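Side-chain contacts in PelD (Pseudomonas aeruginosa, PDB 4EU0), which binds the second messenger cyclic di-GMP as an effector in pellicle formation, the crystallised piece holding its GAF and GGDEF-family domains: residues R48-Y51 against P55-Q58; E65-D70 against A122-P127; R77-R82 against C107-D112. One frame throughout, in Å; residues are numbered along the deposited sequence.

In the fold
All three contacts belong to the GAF domain and lie on the same side of the chain's centre, away from the cyclic di-GMP pocket lined by R210, D213 and R245. Interaction 1 closes the connection between strands 43-48 and 61-63, and it touches interaction 3, whose centre is 11 Å away: P55 CD lies 3.5 Å from L80 CD1, and V49 CG2 lies 3.8 Å from L80 CD2. Interactions 2 and 3 reach neighbouring strands of one antiparallel sheet, 117-123 and 106-111; their centres are 16 Å apart, and their nearest atoms, about 4 Å apart, do not touch. Interaction 2 is likewise 16 Å from interaction 1, centre to centre.

Interaction 1: residues R48-Y51 against P55-Q58; sequences RVRY and PEPQ
R48 and E56 both send CG anti to the backbone N (chi1 178° and -169°), and the two side chains run alongside each other, while R50, with CG anti to its carbonyl carbon, meets E56 at about a right angle. The result is a salt-bridge network of two arginines on one glutamate, in the loop that joins strands 43-48 and 61-63 of the GAF domain. Its backbone frame is a single bridge between V49 and P55, beside which E56 N donates to R48 O at 2.8 Å, the N-H pointing almost straight at the oxygen.

The two carboxylate oxygens have different arginine partners. OE2 of E56 lies in the plane of the R50 guanidinium, at its edge, 3.3 Å from R50 NH1; the carboxylate itself is turned 72° from that plane. OE1 of E56 stands at the edge of the R48 guanidinium, but the ion pair is long, at 3.9 Å from R48 NE. The closer approach here is to carbon, with OE1 of E56 lying 3.4 Å from R48 CD. One water donates to E56 OE1 and meets R48 NE only weakly.

The R50 guanidinium also has E56 CA over one face. The CB of P55 points away from 48-51, and P55 packs on V76, R77 and L80 of helix 74-82. At the backbone, one water accepts from R48 N at 2.8 Å and donates to both E56 O and Q58 O.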
ATOM      1  N   ARG A  48      16.163 -13.809  -1.106  1.00 30.50           N
ATOM      2  CA  ARG A  48      15.971 -13.026  -2.322  1.00 30.55           C
ATOM      3  C   ARG A  48      15.489 -13.934  -3.451  1.00 30.44           C
ATOM      4  O   ARG A  48      15.949 -15.065  -3.585  1.00 31.15           O
ATOM      5  CB  ARG A  48      17.264 -12.312  -2.734  1.00 32.34           C
ATOM      6  CG  ARG A  48      17.144 -11.507  -4.026  1.00 33.75           C
ATOM      7  CD  ARG A  48      18.482 -10.957  -4.509  1.00 39.16           C
ATOM      8  NE  ARG A  48      19.067  -9.995  -3.575  1.00 42.60           N
ATOM      9  CZ  ARG A  48      18.714  -8.715  -3.467  1.00 43.31           C
ATOM     10  NH1 ARG A  48      17.754  -8.196  -4.230  1.00 43.11           N
ATOM     11  NH2 ARG A  48      19.326  -7.943  -2.578  1.00 45.12           N
ATOM     12  N   VAL A  49      14.559 -13.430  -4.255  1.00 29.28           N
ATOM     13  CA  VAL A  49      14.093 -14.151  -5.431  1.00 29.86           C
ATOM     14  C   VAL A  49      14.589 -13.447  -6.694  1.00 31.54           C
ATOM     15  O   VAL A  49      14.398 -12.241  -6.848  1.00 30.67           O
ATOM     16  CB  VAL A  49      12.556 -14.285  -5.443  1.00 28.44           C
ATOM     17  CG1 VAL A  49      12.068 -14.899  -6.748  1.00 28.02           C
ATOM     18  CG2 VAL A  49      12.095 -15.128  -4.254  1.00 26.60           C
ATOM     19  N   ARG A  50      15.227 -14.213  -7.577  1.00 34.12           N
ATOM     20  CA  ARG A  50      15.781 -13.682  -8.831  1.00 36.64           C
ATOM     21  C   ARG A  50      14.678 -13.346  -9.833  1.00 36.68           C
ATOM     22  O   ARG A  50      13.509 -13.653  -9.605  1.00 35.42           O
ATOM     23  CB  ARG A  50      16.765 -14.671  -9.458  1.00 38.95           C
ATOM     24  CG  ARG A  50      17.808 -15.214  -8.510  1.00 40.41           C
ATOM     25  CD  ARG A  50      18.937 -15.885  -9.275  1.00 45.07           C
ATOM     26  NE  ARG A  50      19.470 -17.047  -8.566  1.00 47.43           N
ATOM     27  CZ  ARG A  50      20.317 -16.991  -7.540  1.00 48.93           C
ATOM     28  NH1 ARG A  50      20.738 -15.819  -7.077  1.00 49.08           N
ATOM     29  NH2 ARG A  50      20.740 -18.112  -6.970  1.00 49.23           N
ATOM     30  N   TYR A  51      15.059 -12.723 -10.949  1.00 38.77           N
ATOM     31  CA  TYR A  51      14.091 -12.310 -11.964  1.00 39.31           C
ATOM     32  C   TYR A  51      13.319 -13.485 -12.574  1.00 39.81           C
ATOM     33  O   TYR A  51      12.134 -13.354 -12.883  1.00 39.06           O
ATOM     34  CB  TYR A  51      14.773 -11.488 -13.064  1.00 41.11           C
ATOM     35  CG  TYR A  51      13.800 -10.873 -14.043  1.00 41.58           C
ATOM     36  CD1 TYR A  51      12.924  -9.865 -13.642  1.00 40.65           C
ATOM     37  CD2 TYR A  51      13.749 -11.304 -15.367  1.00 44.06           C
ATOM     38  CE1 TYR A  51      12.024  -9.297 -14.538  1.00 41.62           C
ATOM     39  CE2 TYR A  51      12.853 -10.741 -16.270  1.00 44.69           C
ATOM     40  CZ  TYR A  51      11.997  -9.741 -15.848  1.00 43.48           C
ATOM     41  OH  TYR A  51      11.104  -9.180 -16.728  1.00 45.71           O
ATOM     42  N   PRO A  55      14.794 -18.992  -6.214  1.00 39.86           N
ATOM     43  CA  PRO A  55      15.276 -18.390  -4.969  1.00 39.58           C
ATOM     44  C   PRO A  55      16.790 -18.467  -4.787  1.00 41.63           C
ATOM     45  O   PRO A  55      17.423 -19.427  -5.229  1.00 42.76           O
ATOM     46  CB  PRO A  55      14.580 -19.225  -3.892  1.00 38.65           C
ATOM     47  CG  PRO A  55      14.406 -20.565  -4.514  1.00 39.41           C
ATOM     48  CD  PRO A  55      14.275 -20.357  -6.000  1.00 39.92           C
ATOM     49  N   GLU A  56      17.351 -17.456  -4.129  1.00 42.07           N
ATOM     50  CA  GLU A  56      18.766 -17.452  -3.770  1.00 44.49           C
ATOM     51  C   GLU A  56      18.919 -18.132  -2.403  1.00 44.79           C
ATOM     52  O   GLU A  56      18.392 -17.635  -1.404  1.00 43.64           O
ATOM     53  CB  GLU A  56      19.297 -16.017  -3.750  1.00 44.75           C
ATOM     54  CG  GLU A  56      20.807 -15.891  -3.650  1.00 47.85           C
ATOM     55  CD  GLU A  56      21.314 -14.534  -4.107  1.00 49.06           C
ATOM     56  OE1 GLU A  56      20.561 -13.542  -4.002  1.00 47.76           O
ATOM     57  OE2 GLU A  56      22.470 -14.461  -4.580  1.00 51.97           O
ATOM     58  N   PRO A  57      19.622 -19.283  -2.364  1.00 46.57           N
ATOM     59  CA  PRO A  57      19.756 -20.140  -1.173  1.00 47.14           C
ATOM     60  C   PRO A  57      20.328 -19.438   0.063  1.00 47.66           C
ATOM     61  O   PRO A  57      19.884 -19.705   1.182  1.00 47.15           O
ATOM     62  CB  PRO A  57      20.699 -21.251  -1.648  1.00 49.17           C
ATOM     63  CG  PRO A  57      20.497 -21.306  -3.118  1.00 49.22           C
ATOM     64  CD  PRO A  57      20.293 -19.880  -3.534  1.00 48.22           C
ATOM     65  N   GLN A  58      21.304 -18.556  -0.151  1.00 49.11           N
ATOM     66  CA  GLN A  58      21.906 -17.749   0.910  1.00 49.90           C
ATOM     67  C   GLN A  58      20.840 -16.904   1.625  1.00 47.69           C
ATOM     68  O   GLN A  58      20.263 -16.001   1.019  1.00 46.30           O
ATOM     69  CB  GLN A  58      22.986 -16.845   0.305  1.00 51.69           C
ATOM     70  CG  GLN A  58      23.837 -16.076   1.307  1.00 53.95           C
ATOM     71  CD  GLN A  58      25.112 -16.802   1.667  1.00 57.48           C
ATOM     72  OE1 GLN A  58      26.177 -16.522   1.113  1.00 60.32           O
ATOM     73  NE2 GLN A  58      25.014 -17.752   2.593  1.00 58.53           N
TER
HETATM   74  O   HOH W   1      18.527 -15.200  -0.527  1.00  6.51           O
HETATM   75  O   HOH W   2      20.533 -12.455  -1.720  1.00 23.17           O
HETATM   76  O   HOH W   3      19.940 -13.210  -6.626  1.00 25.57           O
HETATM   77  O   HOH W   4      18.378 -19.499  -8.514  1.00 27.99           O

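Interaction 2: residues E65-D70 against A122-P127; sequences EMPALD and AVEQMP
A122 meets L69 through methyl groups alone, L69 CD2 lying 4.0 Å from A122 CB, in strand 117-123 of the antiparallel sheet of the GAF domain. The CB of A122 is directed at the loop 65-70. In L69, chi1 sets CG anti to the carbonyl carbon, and chi2 (-169°) then turns the CD2 branch to the alanine.

At E124 the chain turns a corner. E124 and Q125 both face I43 of the adjacent strand, the geometry of a classic beta bulge, and E124 directs its CB toward the loop. Its chi1 of 15° is nearly eclipsed, and the chain then bends at chi2 (-93°), bringing the carboxylate against P67. The proline ring and the glutamate approach from opposite directions: E124 CG is 3.7 Å from P67 CD, and E124 CD is 3.6 Å from the same ring carbon. These are van der Waals contacts, and no hydrogen bond joins the two segments.

No partner is found in the model for E124 OE2, which the contact buries; its placement is doubtful, because it comes too close to M66, and supports no conclusion. Both M66 and L69 also lean on Y47 of strand 43-48, so the loop is seated against two strands of the sheet. The other carboxylate oxygen, E124 OE1, lies 3.9 Å from P67 CG.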
ATOM      1  N   GLU A  65      16.065 -21.795  14.793  1.00 51.23           N
ATOM      2  CA  GLU A  65      17.092 -22.688  14.263  1.00 52.84           C
ATOM      3  C   GLU A  65      16.756 -23.047  12.815  1.00 51.38           C
ATOM      4  O   GLU A  65      16.218 -24.118  12.529  1.00 50.97           O
ATOM      5  CB  GLU A  65      17.231 -23.939  15.140  1.00 54.57           C
ATOM      6  CG  GLU A  65      18.674 -24.317  15.464  1.00 57.85           C
ATOM      7  CD  GLU A  65      19.397 -23.243  16.266  1.00 60.03           C
ATOM      8  OE1 GLU A  65      18.828 -22.750  17.265  1.00 60.38           O
ATOM      9  OE2 GLU A  65      20.533 -22.887  15.894  1.00 61.74           O
ATOM     10  N   MET A  66      17.084 -22.121  11.918  1.00 50.90           N
ATOM     11  CA  MET A  66      16.698 -22.171  10.510  1.00 49.82           C
ATOM     12  C   MET A  66      17.506 -23.190   9.697  1.00 50.66           C
ATOM     13  O   MET A  66      18.708 -23.006   9.501  1.00 52.10           O
ATOM     14  CB  MET A  66      16.878 -20.774   9.910  1.00 49.18           C
ATOM     15  CG  MET A  66      16.009 -20.440   8.718  1.00 48.61           C
ATOM     16  SD  MET A  66      16.429 -21.243   7.161  1.00 52.49           S
ATOM     17  CE  MET A  66      18.174 -20.863   6.966  1.00 53.59           C
ATOM     18  N   PRO A  67      16.846 -24.260   9.209  1.00 50.21           N
ATOM     19  CA  PRO A  67      17.500 -25.212   8.306  1.00 51.09           C
ATOM     20  C   PRO A  67      17.627 -24.656   6.887  1.00 50.33           C
ATOM     21  O   PRO A  67      16.759 -23.905   6.438  1.00 48.80           O
ATOM     22  CB  PRO A  67      16.554 -26.415   8.320  1.00 50.78           C
ATOM     23  CG  PRO A  67      15.213 -25.830   8.616  1.00 49.14           C
ATOM     24  CD  PRO A  67      15.465 -24.670   9.533  1.00 49.13           C
ATOM     25  N   ALA A  68      18.692 -25.033   6.189  1.00 51.59           N
ATOM     26  CA  ALA A  68      18.968 -24.521   4.843  1.00 51.39           C
ATOM     27  C   ALA A  68      17.881 -24.875   3.823  1.00 50.19           C
ATOM     28  O   ALA A  68      17.295 -25.956   3.883  1.00 49.91           O
ATOM     29  CB  ALA A  68      20.327 -25.019   4.364  1.00 53.37           C
ATOM     30  N   LEU A  69      17.604 -23.948   2.903  1.00 49.57           N
ATOM     31  CA  LEU A  69      16.709 -24.215   1.772  1.00 49.15           C
ATOM     32  C   LEU A  69      17.424 -25.112   0.775  1.00 51.02           C
ATOM     33  O   LEU A  69      18.454 -24.722   0.216  1.00 52.23           O
ATOM     34  CB  LEU A  69      16.299 -22.916   1.065  1.00 47.80           C
ATOM     35  CG  LEU A  69      15.096 -22.068   1.479  1.00 46.22           C
ATOM     36  CD1 LEU A  69      14.856 -21.033   0.392  1.00 45.09           C
ATOM     37  CD2 LEU A  69      13.830 -22.884   1.716  1.00 45.35           C
ATOM     38  N   ASP A  70      16.879 -26.306   0.549  1.00 51.72           N
ATOM     39  CA  ASP A  70      17.517 -27.298  -0.326  1.00 53.45           C
ATOM     40  C   ASP A  70      17.358 -26.973  -1.817  1.00 53.43           C
ATOM     41  O   ASP A  70      17.194 -25.804  -2.186  1.00 52.79           O
ATOM     42  CB  ASP A  70      17.029 -28.723  -0.003  1.00 54.08           C
ATOM     43  CG  ASP A  70      15.510 -28.861  -0.046  1.00 53.00           C
ATOM     44  OD1 ASP A  70      14.851 -28.179  -0.860  1.00 52.13           O
ATOM     45  OD2 ASP A  70      14.976 -29.676   0.736  1.00 53.92           O
ATOM     46  N   ALA A 122      10.131 -18.242   3.934  1.00 23.43           N
ATOM     47  CA  ALA A 122       9.995 -19.687   4.108  1.00 24.16           C
ATOM     48  C   ALA A 122       9.855 -19.999   5.587  1.00 24.75           C
ATOM     49  O   ALA A 122      10.751 -19.707   6.377  1.00 25.65           O
ATOM     50  CB  ALA A 122      11.202 -20.421   3.520  1.00 25.30           C
ATOM     51  N   VAL A 123       8.715 -20.568   5.964  1.00 24.72           N
ATOM     52  CA  VAL A 123       8.441 -20.848   7.374  1.00 25.37           C
ATOM     53  C   VAL A 123       8.556 -22.339   7.656  1.00 26.88           C
ATOM     54  O   VAL A 123       7.829 -23.144   7.074  1.00 26.80           O
ATOM     55  CB  VAL A 123       7.051 -20.339   7.803  1.00 24.46           C
ATOM     56  CG1 VAL A 123       6.806 -20.660   9.275  1.00 24.99           C
ATOM     57  CG2 VAL A 123       6.919 -18.834   7.550  1.00 23.88           C
ATOM     58  N   GLU A 124       9.481 -22.693   8.547  1.00 28.38           N
ATOM     59  CA  GLU A 124       9.658 -24.073   8.973  1.00 30.12           C
ATOM     60  C   GLU A 124       8.781 -24.422  10.173  1.00 30.39           C
ATOM     61  O   GLU A 124       8.305 -25.550  10.285  1.00 31.13           O
ATOM     62  CB  GLU A 124      11.130 -24.412   9.250  1.00 31.90           C
ATOM     63  CG  GLU A 124      12.081 -23.230   9.380  1.00 33.35           C
ATOM     64  CD  GLU A 124      12.767 -22.840   8.068  1.00 35.38           C
ATOM     65  OE1 GLU A 124      12.478 -23.469   7.022  1.00 37.88           O
ATOM     66  OE2 GLU A 124      13.610 -21.906   8.091  1.00 30.79           O
ATOM     67  N   GLN A 125       8.562 -23.448  11.055  1.00 30.11           N
ATOM     68  CA  GLN A 125       7.757 -23.675  12.253  1.00 30.79           C
ATOM     69  C   GLN A 125       6.958 -22.446  12.687  1.00 29.47           C
ATOM     70  O   GLN A 125       7.503 -21.362  12.899  1.00 29.21           O
ATOM     71  CB  GLN A 125       8.640 -24.166  13.409  1.00 32.74           C
ATOM     72  CG  GLN A 125       7.866 -24.616  14.656  1.00 35.31           C
ATOM     73  CD  GLN A 125       8.763 -24.809  15.860  1.00 38.66           C
ATOM     74  OE1 GLN A 125       9.688 -25.621  15.837  1.00 41.44           O
ATOM     75  NE2 GLN A 125       8.479 -24.074  16.932  1.00 40.51           N
ATOM     76  N   MET A 126       5.652 -22.643  12.818  1.00 29.05           N
ATOM     77  CA  MET A 126       4.767 -21.690  13.475  1.00 28.28           C
ATOM     78  C   MET A 126       3.792 -22.520  14.301  1.00 29.28           C
ATOM     79  O   MET A 126       3.519 -23.666  13.943  1.00 29.42           O
ATOM     80  CB  MET A 126       4.016 -20.835  12.448  1.00 26.68           C
ATOM     81  CG  MET A 126       3.402 -21.644  11.320  1.00 27.21           C
ATOM     82  SD  MET A 126       2.620 -20.628  10.059  1.00 25.50           S
ATOM     83  CE  MET A 126       3.953 -19.773   9.261  1.00 28.92           C
ATOM     84  N   PRO A 127       3.288 -21.964  15.421  1.00 29.96           N
ATOM     85  CA  PRO A 127       2.323 -22.690  16.246  1.00 31.74           C
ATOM     86  C   PRO A 127       1.092 -23.110  15.439  1.00 31.36           C
ATOM     87  O   PRO A 127       0.603 -22.347  14.614  1.00 29.98           O
ATOM     88  CB  PRO A 127       1.930 -21.668  17.319  1.00 32.31           C
ATOM     89  CG  PRO A 127       3.046 -20.706  17.380  1.00 31.48           C
ATOM     90  CD  PRO A 127       3.670 -20.672  16.016  1.00 29.68           C
TER

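Interaction 3: residues R77-R82 against C107-D112; sequences RTCLER and CVPLVD
C79 and C107 direct their CB atoms at each other across the gap between helix 74-82 and strand 106-111, and the two carbons meet at 3.6 Å. This is a helix packed on the antiparallel sheet of the GAF domain, in a buried apolar layer away from the cyclic di-GMP site. The sulfurs then part. C79 holds SG anti to the backbone N (chi1 172°), which carries it along the strand to P109, whereas C107 meets the helix through its CB.

The C79 thiol therefore settles on the proline ring: its SG lies 3.5 Å from P109 CD and 3.8 Å from both P109 CB and P109 CG. The similar distances to three ring carbons show a sulfur lying against the ring, rather than touching a single corner of it. No hydrogen bond joins the segments. C107 and P109 face the helix, while V108 between them points the other way.

The short axes run 8.2 Å apart at closest approach and 32° from parallel, helix over strand. C79 and C107 both also touch V86 of strand 86-87 at the sheet's edge, and L80 packs on I117 of strand 117-123. On the other face of the sheet V108 lies against A143 of helix 133-150, so strand 106-111 is held between two helices.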
ATOM      1  N   ARG A  77       8.783 -24.229  -4.743  1.00 34.30           N
ATOM      2  CA  ARG A  77       8.538 -24.185  -6.185  1.00 34.98           C
ATOM      3  C   ARG A  77       7.111 -23.776  -6.540  1.00 33.94           C
ATOM      4  O   ARG A  77       6.910 -22.941  -7.424  1.00 33.67           O
ATOM      5  CB  ARG A  77       8.933 -25.506  -6.876  1.00 37.04           C
ATOM      6  CG  ARG A  77      10.443 -25.728  -7.023  1.00 39.26           C
ATOM      7  CD  ARG A  77      11.213 -24.453  -7.416  1.00 42.48           C
ATOM      8  NE  ARG A  77      10.738 -23.844  -8.660  1.00 43.62           N
ATOM      9  CZ  ARG A  77      10.832 -22.546  -8.952  1.00 43.84           C
ATOM     10  NH1 ARG A  77      11.386 -21.695  -8.096  1.00 41.96           N
ATOM     11  NH2 ARG A  77      10.370 -22.094 -10.108  1.00 45.42           N
ATOM     12  N   THR A  78       6.129 -24.344  -5.841  1.00 33.25           N
ATOM     13  CA  THR A  78       4.727 -23.997  -6.079  1.00 32.37           C
ATOM     14  C   THR A  78       4.466 -22.534  -5.733  1.00 30.45           C
ATOM     15  O   THR A  78       3.736 -21.856  -6.448  1.00 30.31           O
ATOM     16  CB  THR A  78       3.742 -24.879  -5.280  1.00 32.44           C
ATOM     17  OG1 THR A  78       4.020 -24.763  -3.880  1.00 32.70           O
ATOM     18  CG2 THR A  78       3.851 -26.337  -5.703  1.00 33.48           C
ATOM     19  N   CYS A  79       5.069 -22.063  -4.639  1.00 29.46           N
ATOM     20  CA  CYS A  79       4.941 -20.670  -4.195  1.00 28.18           C
ATOM     21  C   CYS A  79       5.416 -19.708  -5.276  1.00 28.49           C
ATOM     22  O   CYS A  79       4.726 -18.746  -5.616  1.00 27.48           O
ATOM     23  CB  CYS A  79       5.766 -20.440  -2.925  1.00 27.62           C
ATOM     24  SG  CYS A  79       5.889 -18.708  -2.390  1.00 26.63           S
ATOM     25  N   LEU A  80       6.603 -19.981  -5.804  1.00 29.79           N
ATOM     26  CA  LEU A  80       7.227 -19.097  -6.777  1.00 30.77           C
ATOM     27  C   LEU A  80       6.603 -19.186  -8.169  1.00 32.20           C
ATOM     28  O   LEU A  80       6.633 -18.214  -8.919  1.00 32.37           O
ATOM     29  CB  LEU A  80       8.746 -19.311  -6.819  1.00 31.54           C
ATOM     30  CG  LEU A  80       9.486 -18.952  -5.519  1.00 30.97           C
ATOM     31  CD1 LEU A  80      10.977 -19.185  -5.657  1.00 33.07           C
ATOM     32  CD2 LEU A  80       9.201 -17.513  -5.071  1.00 29.11           C
ATOM     33  N   GLU A  81       6.019 -20.339  -8.492  1.00 33.75           N
ATOM     34  CA  GLU A  81       5.326 -20.532  -9.767  1.00 35.67           C
ATOM     35  C   GLU A  81       3.943 -19.885  -9.777  1.00 34.91           C
ATOM     36  O   GLU A  81       3.487 -19.398 -10.814  1.00 35.61           O
ATOM     37  CB  GLU A  81       5.218 -22.020 -10.107  1.00 37.38           C
ATOM     38  CG  GLU A  81       6.479 -22.603 -10.739  1.00 40.40           C
ATOM     39  CD  GLU A  81       6.368 -24.087 -11.058  1.00 44.14           C
ATOM     40  OE1 GLU A  81       7.426 -24.736 -11.185  1.00 45.51           O
ATOM     41  OE2 GLU A  81       5.236 -24.607 -11.183  1.00 45.74           O
ATOM     42  N   ARG A  82       3.284 -19.877  -8.619  1.00 33.93           N
ATOM     43  CA  ARG A  82       1.954 -19.290  -8.485  1.00 33.24           C
ATOM     44  C   ARG A  82       2.021 -17.799  -8.177  1.00 31.25           C
ATOM     45  O   ARG A  82       1.076 -17.059  -8.456  1.00 30.87           O
ATOM     46  CB  ARG A  82       1.184 -19.988  -7.366  1.00 33.50           C
ATOM     47  CG  ARG A  82      -0.309 -20.136  -7.612  1.00 36.03           C
ATOM     48  CD  ARG A  82      -0.625 -21.449  -8.308  1.00 41.13           C
ATOM     49  NE  ARG A  82      -2.011 -21.858  -8.082  1.00 44.12           N
ATOM     50  CZ  ARG A  82      -2.520 -23.041  -8.417  1.00 45.90           C
ATOM     51  NH1 ARG A  82      -1.766 -23.964  -9.002  1.00 48.28           N
ATOM     52  NH2 ARG A  82      -3.795 -23.303  -8.160  1.00 47.23           N
ATOM     53  N   CYS A 107       5.074 -21.058   2.666  1.00 23.18           N
ATOM     54  CA  CYS A 107       5.898 -20.166   1.867  1.00 22.45           C
ATOM     55  C   CYS A 107       5.107 -18.931   1.466  1.00 20.73           C
ATOM     56  O   CYS A 107       4.004 -19.049   0.926  1.00 20.10           O
ATOM     57  CB  CYS A 107       6.400 -20.882   0.621  1.00 23.24           C
ATOM     58  SG  CYS A 107       7.776 -21.946   0.950  1.00 27.19           S
ATOM     59  N   VAL A 108       5.669 -17.753   1.734  1.00 19.70           N
ATOM     60  CA  VAL A 108       5.001 -16.492   1.393  1.00 18.58           C
ATOM     61  C   VAL A 108       5.897 -15.656   0.470  1.00 18.94           C
ATOM     62  O   VAL A 108       6.969 -15.210   0.885  1.00 19.35           O
ATOM     63  CB  VAL A 108       4.613 -15.644   2.647  1.00 18.00           C
ATOM     64  CG1 VAL A 108       3.619 -14.556   2.264  1.00 16.91           C
ATOM     65  CG2 VAL A 108       4.015 -16.517   3.752  1.00 17.40           C
ATOM     66  N   PRO A 109       5.464 -15.442  -0.787  1.00 18.85           N
ATOM     67  CA  PRO A 109       6.274 -14.602  -1.654  1.00 19.24           C
ATOM     68  C   PRO A 109       5.973 -13.133  -1.377  1.00 18.33           C
ATOM     69  O   PRO A 109       4.842 -12.790  -1.015  1.00 17.51           O
ATOM     70  CB  PRO A 109       5.788 -14.989  -3.044  1.00 19.58           C
ATOM     71  CG  PRO A 109       4.329 -15.268  -2.839  1.00 19.34           C
ATOM     72  CD  PRO A 109       4.204 -15.844  -1.440  1.00 18.99           C
ATOM     73  N   LEU A 110       6.984 -12.281  -1.520  1.00 18.62           N
ATOM     74  CA  LEU A 110       6.794 -10.844  -1.406  1.00 18.23           C
ATOM     75  C   LEU A 110       6.721 -10.311  -2.830  1.00 18.17           C
ATOM     76  O   LEU A 110       7.721 -10.291  -3.560  1.00 19.64           O
ATOM     77  CB  LEU A 110       7.935 -10.195  -0.608  1.00 18.81           C
ATOM     78  CG  LEU A 110       8.028 -10.345   0.912  1.00 18.77           C
ATOM     79  CD1 LEU A 110       8.281 -11.785   1.395  1.00 19.46           C
ATOM     80  CD2 LEU A 110       9.136  -9.437   1.408  1.00 20.01           C
ATOM     81  N   VAL A 111       5.510  -9.936  -3.233  1.00 17.30           N
ATOM     82  CA  VAL A 111       5.210  -9.616  -4.625  1.00 17.36           C
ATOM     83  C   VAL A 111       4.746  -8.167  -4.729  1.00 17.02           C
ATOM     84  O   VAL A 111       3.791  -7.772  -4.055  1.00 16.34           O
ATOM     85  CB  VAL A 111       4.103 -10.544  -5.195  1.00 17.15           C
ATOM     86  CG1 VAL A 111       3.959 -10.360  -6.699  1.00 17.30           C
ATOM     87  CG2 VAL A 111       4.382 -12.012  -4.880  1.00 17.77           C
ATOM     88  N   ASP A 112       5.425  -7.382  -5.564  1.00 18.51           N
ATOM     89  CA  ASP A 112       5.022  -5.992  -5.784  1.00 18.26           C
ATOM     90  C   ASP A 112       3.748  -5.873  -6.634  1.00 18.10           C
ATOM     91  O   ASP A 112       3.219  -6.878  -7.121  1.00 17.79           O
ATOM     92  CB  ASP A 112       6.195  -5.129  -6.327  1.00 19.13           C
ATOM     93  CG  ASP A 112       6.543  -5.409  -7.793  1.00 21.84           C
ATOM     94  OD1 ASP A 112       5.750  -6.026  -8.541  1.00 21.47           O
ATOM     95  OD2 ASP A 112       7.647  -4.990  -8.217  1.00 26.72           O
TER